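Local coordinates for CalG4 (Micromonospora echinospora, PDB 3IA7), which belongs to the GT-B clan of glycosyltransferase-like proteins and folds into two Rossmann-like domains, each built on a parallel beta-sheet flanked by helices, at residues Leu81-Glu86 with Asp109-Ile114; Gly305-Val310 with Ala331-Arg336. All coordinates share one frame; numbering follows the deposited sequence.

Contact 1 of 2, residues Leu81-Glu86 with Asp109-Ile114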
loop_
_atom_site.group_PDB
_atom_site.type_symbol
_atom_site.label_atom_id
_atom_site.label_comp_id
_atom_site.label_asym_id
_atom_site.label_seq_id
_atom_site.Cartn_x
_atom_site.Cartn_y
_atom_site.Cartn_z
ATOM N N LEU A 81 -6.447 34.547 -3.728
ATOM C CA LEU A 81 -7.904 34.576 -3.983
ATOM C C LEU A 81 -8.421 33.243 -4.508
ATOM O O LEU A 81 -9.540 32.820 -4.140
ATOM C CB LEU A 81 -8.337 35.748 -4.904
ATOM C CG LEU A 81 -8.129 37.141 -4.267
ATOM C CD1 LEU A 81 -8.392 38.221 -5.314
ATOM C CD2 LEU A 81 -9.009 37.356 -3.042
ATOM N N VAL A 82 -7.618 32.561 -5.330
ATOM C CA VAL A 82 -8.053 31.255 -5.842
ATOM C C VAL A 82 -8.078 30.243 -4.695
ATOM O O VAL A 82 -8.908 29.356 -4.703
ATOM C CB VAL A 82 -7.239 30.711 -7.094
ATOM C CG1 VAL A 82 -5.817 30.343 -6.750
ATOM C CG2 VAL A 82 -7.933 29.478 -7.655
ATOM N N TYR A 83 -7.173 30.397 -3.738
ATOM C CA TYR A 83 -7.123 29.531 -2.540
ATOM C C TYR A 83 -8.445 29.667 -1.763
ATOM O O TYR A 83 -9.071 28.661 -1.349
ATOM C CB TYR A 83 -5.929 29.950 -1.658
ATOM C CG TYR A 83 -5.855 29.225 -0.331
ATOM C CD1 TYR A 83 -5.355 27.908 -0.261
ATOM C CD2 TYR A 83 -6.306 29.831 0.858
ATOM C CE1 TYR A 83 -5.288 27.233 0.976
ATOM C CE2 TYR A 83 -6.244 29.161 2.084
ATOM C CZ TYR A 83 -5.738 27.867 2.126
ATOM O OH TYR A 83 -5.660 27.177 3.312
ATOM N N VAL A 84 -8.841 30.920 -1.541
ATOM C CA VAL A 84 -10.111 31.207 -0.866
ATOM C C VAL A 84 -11.315 30.655 -1.654
ATOM O O VAL A 84 -12.182 29.997 -1.051
ATOM C CB VAL A 84 -10.270 32.708 -0.497
ATOM C CG1 VAL A 84 -11.647 32.951 0.132
ATOM C CG2 VAL A 84 -9.154 33.131 0.508
ATOM N N ARG A 85 -11.362 30.898 -2.963
ATOM C CA ARG A 85 -12.441 30.364 -3.795
ATOM C C ARG A 85 -12.524 28.844 -3.732
ATOM O O ARG A 85 -13.623 28.290 -3.684
ATOM C CB ARG A 85 -12.352 30.810 -5.252
ATOM C CG ARG A 85 -12.602 32.311 -5.491
ATOM C CD ARG A 85 -12.827 32.614 -6.964
ATOM N NE ARG A 85 -11.694 32.238 -7.809
ATOM C CZ ARG A 85 -10.654 33.028 -8.073
ATOM N NH1 ARG A 85 -10.595 34.257 -7.562
ATOM N NH2 ARG A 85 -9.670 32.590 -8.858
ATOM N N GLU A 86 -11.377 28.175 -3.733
ATOM C CA GLU A 86 -11.343 26.708 -3.650
ATOM C C GLU A 86 -11.889 26.217 -2.304
ATOM O O GLU A 86 -12.667 25.231 -2.267
ATOM C CB GLU A 86 -9.883 26.200 -3.813
ATOM C CG GLU A 86 -9.791 24.646 -3.979
ATOM C CD GLU A 86 -10.222 24.149 -5.353
ATOM O OE1 GLU A 86 -10.934 24.867 -6.087
ATOM O OE2 GLU A 86 -9.852 23.004 -5.698
ATOM N N ASP A 109 -8.497 18.375 5.533
ATOM C CA ASP A 109 -7.070 18.593 5.263
ATOM C C ASP A 109 -6.741 20.045 5.494
ATOM O O ASP A 109 -7.593 20.931 5.379
ATOM C CB ASP A 109 -6.740 18.201 3.806
ATOM C CG ASP A 109 -5.280 18.490 3.437
ATOM O OD1 ASP A 109 -4.437 17.674 3.845
ATOM O OD2 ASP A 109 -4.993 19.531 2.759
ATOM N N VAL A 110 -5.484 20.305 5.834
ATOM C CA VAL A 110 -5.039 21.689 6.111
ATOM C C VAL A 110 -5.235 22.686 4.949
ATOM O O VAL A 110 -5.547 23.851 5.189
ATOM C CB VAL A 110 -3.588 21.716 6.643
ATOM C CG1 VAL A 110 -2.627 21.240 5.555
ATOM C CG2 VAL A 110 -3.204 23.150 7.169
ATOM N N PHE A 111 -5.130 22.239 3.704
ATOM C CA PHE A 111 -5.340 23.189 2.591
ATOM C C PHE A 111 -6.789 23.786 2.623
ATOM O O PHE A 111 -6.961 25.019 2.648
ATOM C CB PHE A 111 -5.008 22.523 1.262
ATOM C CG PHE A 111 -5.246 23.417 0.035
ATOM C CD1 PHE A 111 -4.169 23.849 -0.736
ATOM C CD2 PHE A 111 -6.531 23.783 -0.339
ATOM C CE1 PHE A 111 -4.399 24.696 -1.875
ATOM C CE2 PHE A 111 -6.767 24.632 -1.465
ATOM C CZ PHE A 111 -5.695 25.052 -2.222
ATOM N N PRO A 112 -7.827 22.945 2.647
ATOM C CA PRO A 112 -9.171 23.506 2.909
ATOM C C PRO A 112 -9.539 23.748 4.388
ATOM O O PRO A 112 -10.675 23.451 4.794
ATOM C CB PRO A 112 -10.104 22.424 2.289
ATOM C CG PRO A 112 -9.357 21.116 2.634
ATOM C CD PRO A 112 -7.902 21.496 2.330
ATOM N N PHE A 113 -8.645 24.358 5.183
ATOM C CA PHE A 113 -8.965 24.456 6.598
ATOM C C PHE A 113 -10.092 25.472 6.819
ATOM O O PHE A 113 -10.812 25.323 7.783
ATOM C CB PHE A 113 -7.764 24.829 7.454
ATOM C CG PHE A 113 -7.390 26.301 7.389
ATOM C CD1 PHE A 113 -7.821 27.171 8.398
ATOM C CD2 PHE A 113 -6.588 26.801 6.373
ATOM C CE1 PHE A 113 -7.510 28.571 8.400
ATOM C CE2 PHE A 113 -6.219 28.207 6.379
ATOM C CZ PHE A 113 -6.681 29.067 7.413
ATOM N N ILE A 114 -10.206 26.498 5.954
ATOM C CA ILE A 114 -11.289 27.447 6.110
ATOM C C ILE A 114 -12.643 26.738 5.921
ATOM O O ILE A 114 -13.545 26.831 6.755
ATOM C CB ILE A 114 -11.151 28.666 5.167
ATOM C CG1 ILE A 114 -9.828 29.403 5.492
ATOM C CG2 ILE A 114 -12.372 29.575 5.311
ATOM C CD1 ILE A 114 -9.357 30.334 4.417
#
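Y83 reaches from helix 75-98 to the junction of F111, F113 and I114, with P112 at the N-cap and at the centre of an inverse gamma turn, where strand 105-109 of the N-terminal Rossmann-like sheet passes into helix 113-123. The aromatic part is an edge-to-face (T-shaped) pair. The ring edge of Y83 points at a face of F111, centroids 4.8 Å apart and planes at 63°; Y83 CE1 stands over the middle of the F111 ring, while Y83 CD1 comes to 3.5 Å from F111 CZ. With CG anti to the backbone N in both (chi1 174° and 178°), the two side chains extend past one another from opposing backbones, which brings the Y83 edge over F111.

Apolar contacts complete the setting: I114 CD1 lies 4.1 Å from Y83 CE2, and F113 CE2 sits at the edge of the Y83 ring, near its plane. E86 CG lies 3.9 Å from F111 CE2, while its carboxylate is hydrogen-bonded to S59 OG, Y57 OH and the backbone N of E60.

Among the polar bonds, D109 OD2 accepts the F111 backbone N at 2.9 Å in an Asx turn, from above the carboxylate plane, and is also bonded to H17. Y83 OH lies 2.6 Å from F111 O, a weak and unsettled hydrogen bond, since its proton has another acceptor within reach, and 3.2 Å from F113 CD2 at that ring's edge.

Contact 2 of 2, residues Gly305-Val310 with Ala331-Arg336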
loop_
_atom_site.group_PDB
_atom_site.type_symbol
_atom_site.label_atom_id
_atom_site.label_comp_id
_atom_site.label_asym_id
_atom_site.label_seq_id
_atom_site.Cartn_x
_atom_site.Cartn_y
_atom_site.Cartn_z
ATOM N N GLY A 305 12.137 15.085 -3.888
ATOM C CA GLY A 305 12.166 15.507 -2.480
ATOM C C GLY A 305 10.835 15.975 -1.895
ATOM O O GLY A 305 10.818 16.639 -0.867
ATOM N N THR A 306 9.725 15.647 -2.556
ATOM C CA THR A 306 8.402 15.849 -1.961
ATOM C C THR A 306 8.310 15.007 -0.666
ATOM O O THR A 306 8.930 13.935 -0.573
ATOM C CB THR A 306 7.275 15.431 -2.936
ATOM O OG1 THR A 306 7.529 14.100 -3.403
ATOM C CG2 THR A 306 7.261 16.373 -4.138
ATOM N N THR A 307 7.571 15.512 0.323
ATOM C CA THR A 307 7.477 14.836 1.627
ATOM C C THR A 307 7.104 13.365 1.478
ATOM O O THR A 307 7.672 12.514 2.170
ATOM C CB THR A 307 6.443 15.484 2.552
ATOM O OG1 THR A 307 5.192 15.442 1.896
ATOM C CG2 THR A 307 6.777 16.939 2.820
ATOM N N GLY A 308 6.170 13.081 0.578
ATOM C CA GLY A 308 5.762 11.706 0.264
ATOM C C GLY A 308 6.908 10.788 -0.134
ATOM O O GLY A 308 7.082 9.703 0.434
ATOM N N ALA A 309 7.666 11.218 -1.139
ATOM C CA ALA A 309 8.750 10.425 -1.692
ATOM C C ALA A 309 9.880 10.236 -0.663
ATOM O O ALA A 309 10.518 9.186 -0.612
ATOM C CB ALA A 309 9.287 11.085 -2.940
ATOM N N VAL A 310 10.153 11.285 0.096
ATOM C CA VAL A 310 11.196 11.270 1.117
ATOM C C VAL A 310 10.925 10.211 2.167
ATOM O O VAL A 310 11.791 9.389 2.492
ATOM C CB VAL A 310 11.338 12.737 1.674
ATOM C CG1 VAL A 310 11.720 12.826 3.123
ATOM C CG2 VAL A 310 12.235 13.595 0.714
ATOM N N ALA A 331 10.566 22.075 -1.790
ATOM C CA ALA A 331 11.565 22.882 -1.055
ATOM C C ALA A 331 11.566 22.674 0.499
ATOM O O ALA A 331 12.619 22.391 1.059
ATOM C CB ALA A 331 11.508 24.386 -1.456
ATOM N N PRO A 332 10.401 22.805 1.181
ATOM C CA PRO A 332 10.349 22.572 2.644
ATOM C C PRO A 332 10.858 21.185 3.086
ATOM O O PRO A 332 11.690 21.099 4.003
ATOM C CB PRO A 332 8.859 22.668 2.959
ATOM C CG PRO A 332 8.279 23.499 1.860
ATOM C CD PRO A 332 9.070 23.179 0.646
ATOM N N SER A 333 10.354 20.117 2.453
ATOM C CA SER A 333 10.839 18.747 2.780
ATOM C C SER A 333 12.286 18.581 2.436
ATOM O O SER A 333 13.041 18.094 3.245
ATOM C CB SER A 333 10.038 17.655 2.088
ATOM O OG SER A 333 9.563 18.133 0.842
ATOM N N ALA A 334 12.684 19.013 1.234
ATOM C CA ALA A 334 14.075 18.968 0.864
ATOM C C ALA A 334 14.972 19.702 1.870
ATOM O O ALA A 334 16.008 19.189 2.259
ATOM C CB ALA A 334 14.294 19.522 -0.564
ATOM N N GLU A 335 14.598 20.908 2.269
ATOM C CA GLU A 335 15.457 21.629 3.207
ATOM C C GLU A 335 15.539 20.877 4.535
ATOM O O GLU A 335 16.596 20.808 5.146
ATOM C CB GLU A 335 14.986 23.077 3.414
ATOM C CG GLU A 335 15.138 23.990 2.180
ATOM C CD GLU A 335 16.592 24.208 1.691
ATOM O OE1 GLU A 335 17.552 24.085 2.504
ATOM O OE2 GLU A 335 16.768 24.529 0.477
ATOM N N ARG A 336 14.427 20.282 4.968
ATOM C CA ARG A 336 14.431 19.485 6.206
ATOM C C ARG A 336 15.375 18.269 6.126
ATOM O O ARG A 336 16.153 18.019 7.032
ATOM C CB ARG A 336 13.008 19.093 6.627
ATOM C CG ARG A 336 12.917 18.458 8.042
ATOM C CD ARG A 336 13.099 19.492 9.209
ATOM N NE ARG A 336 12.820 18.830 10.476
ATOM C CZ ARG A 336 13.455 19.045 11.616
ATOM N NH1 ARG A 336 14.421 19.954 11.680
ATOM N NH2 ARG A 336 13.123 18.330 12.684
#
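S333 and G305 make the close part of this contact, a hydrogen bond from a helix to the loop that leads into another. S333 OG donates to G305 O at 2.6 Å, lying in the carbonyl plane with a C=O...OG angle of 151°. A330 O, just before helix 331-339, is a second carbonyl bonded to the same buried hydroxyl, which has one proton to share between them. The S333 chi1 of 31° is displaced from the usual staggered value, and this turn carries OG to the G305 carbonyl. Beside the bond the carbons are tight: T307 CG2 and S333 CB stand 3.4 Å apart, closer than ordinary van der Waals contact. T307 N is 3.3 Å from S333 OG, but the angle is too poor for a hydrogen bond.

Strand 298-303 runs into this loop, T306 is the N-cap of helix 307-315, and helix 331-339 packs across the junction in the C-terminal Rossmann-like domain of the GT-B fold. G305, with phi 99°, has no side chain between the two backbones, and its CA comes to 5.2 Å from the CA of A334.

Away from this point the fit slackens. V310 CG2 comes no closer than 4.8 Å to S333 CB, and its side chain packs on L320. On the outer side G308 is exposed. R336, farther along its helix, reaches F197 O through NE and pairs through NH1 with E339.

In CalG4 both contacts lie where a strand of a parallel sheet passes into a helix, contact 1 in one domain and contact 2 in the other. Both segments of contact 1 come before those of contact 2 in the chain; the centres are 22 Å apart and the nearest atoms about 10 Å apart. Contact 1 belongs to the seven-stranded parallel sheet, contact 2 to the six-stranded one; they share no strand or helix. In each, one segment begins at the last residue of strand 105-109 or shortly after strand 298-303 and starts a helix, 113-123 or 307-315, against which a second helix, 75-98 or 331-339, is set. Strand-to-helix junctions of both domains are thus packed separately.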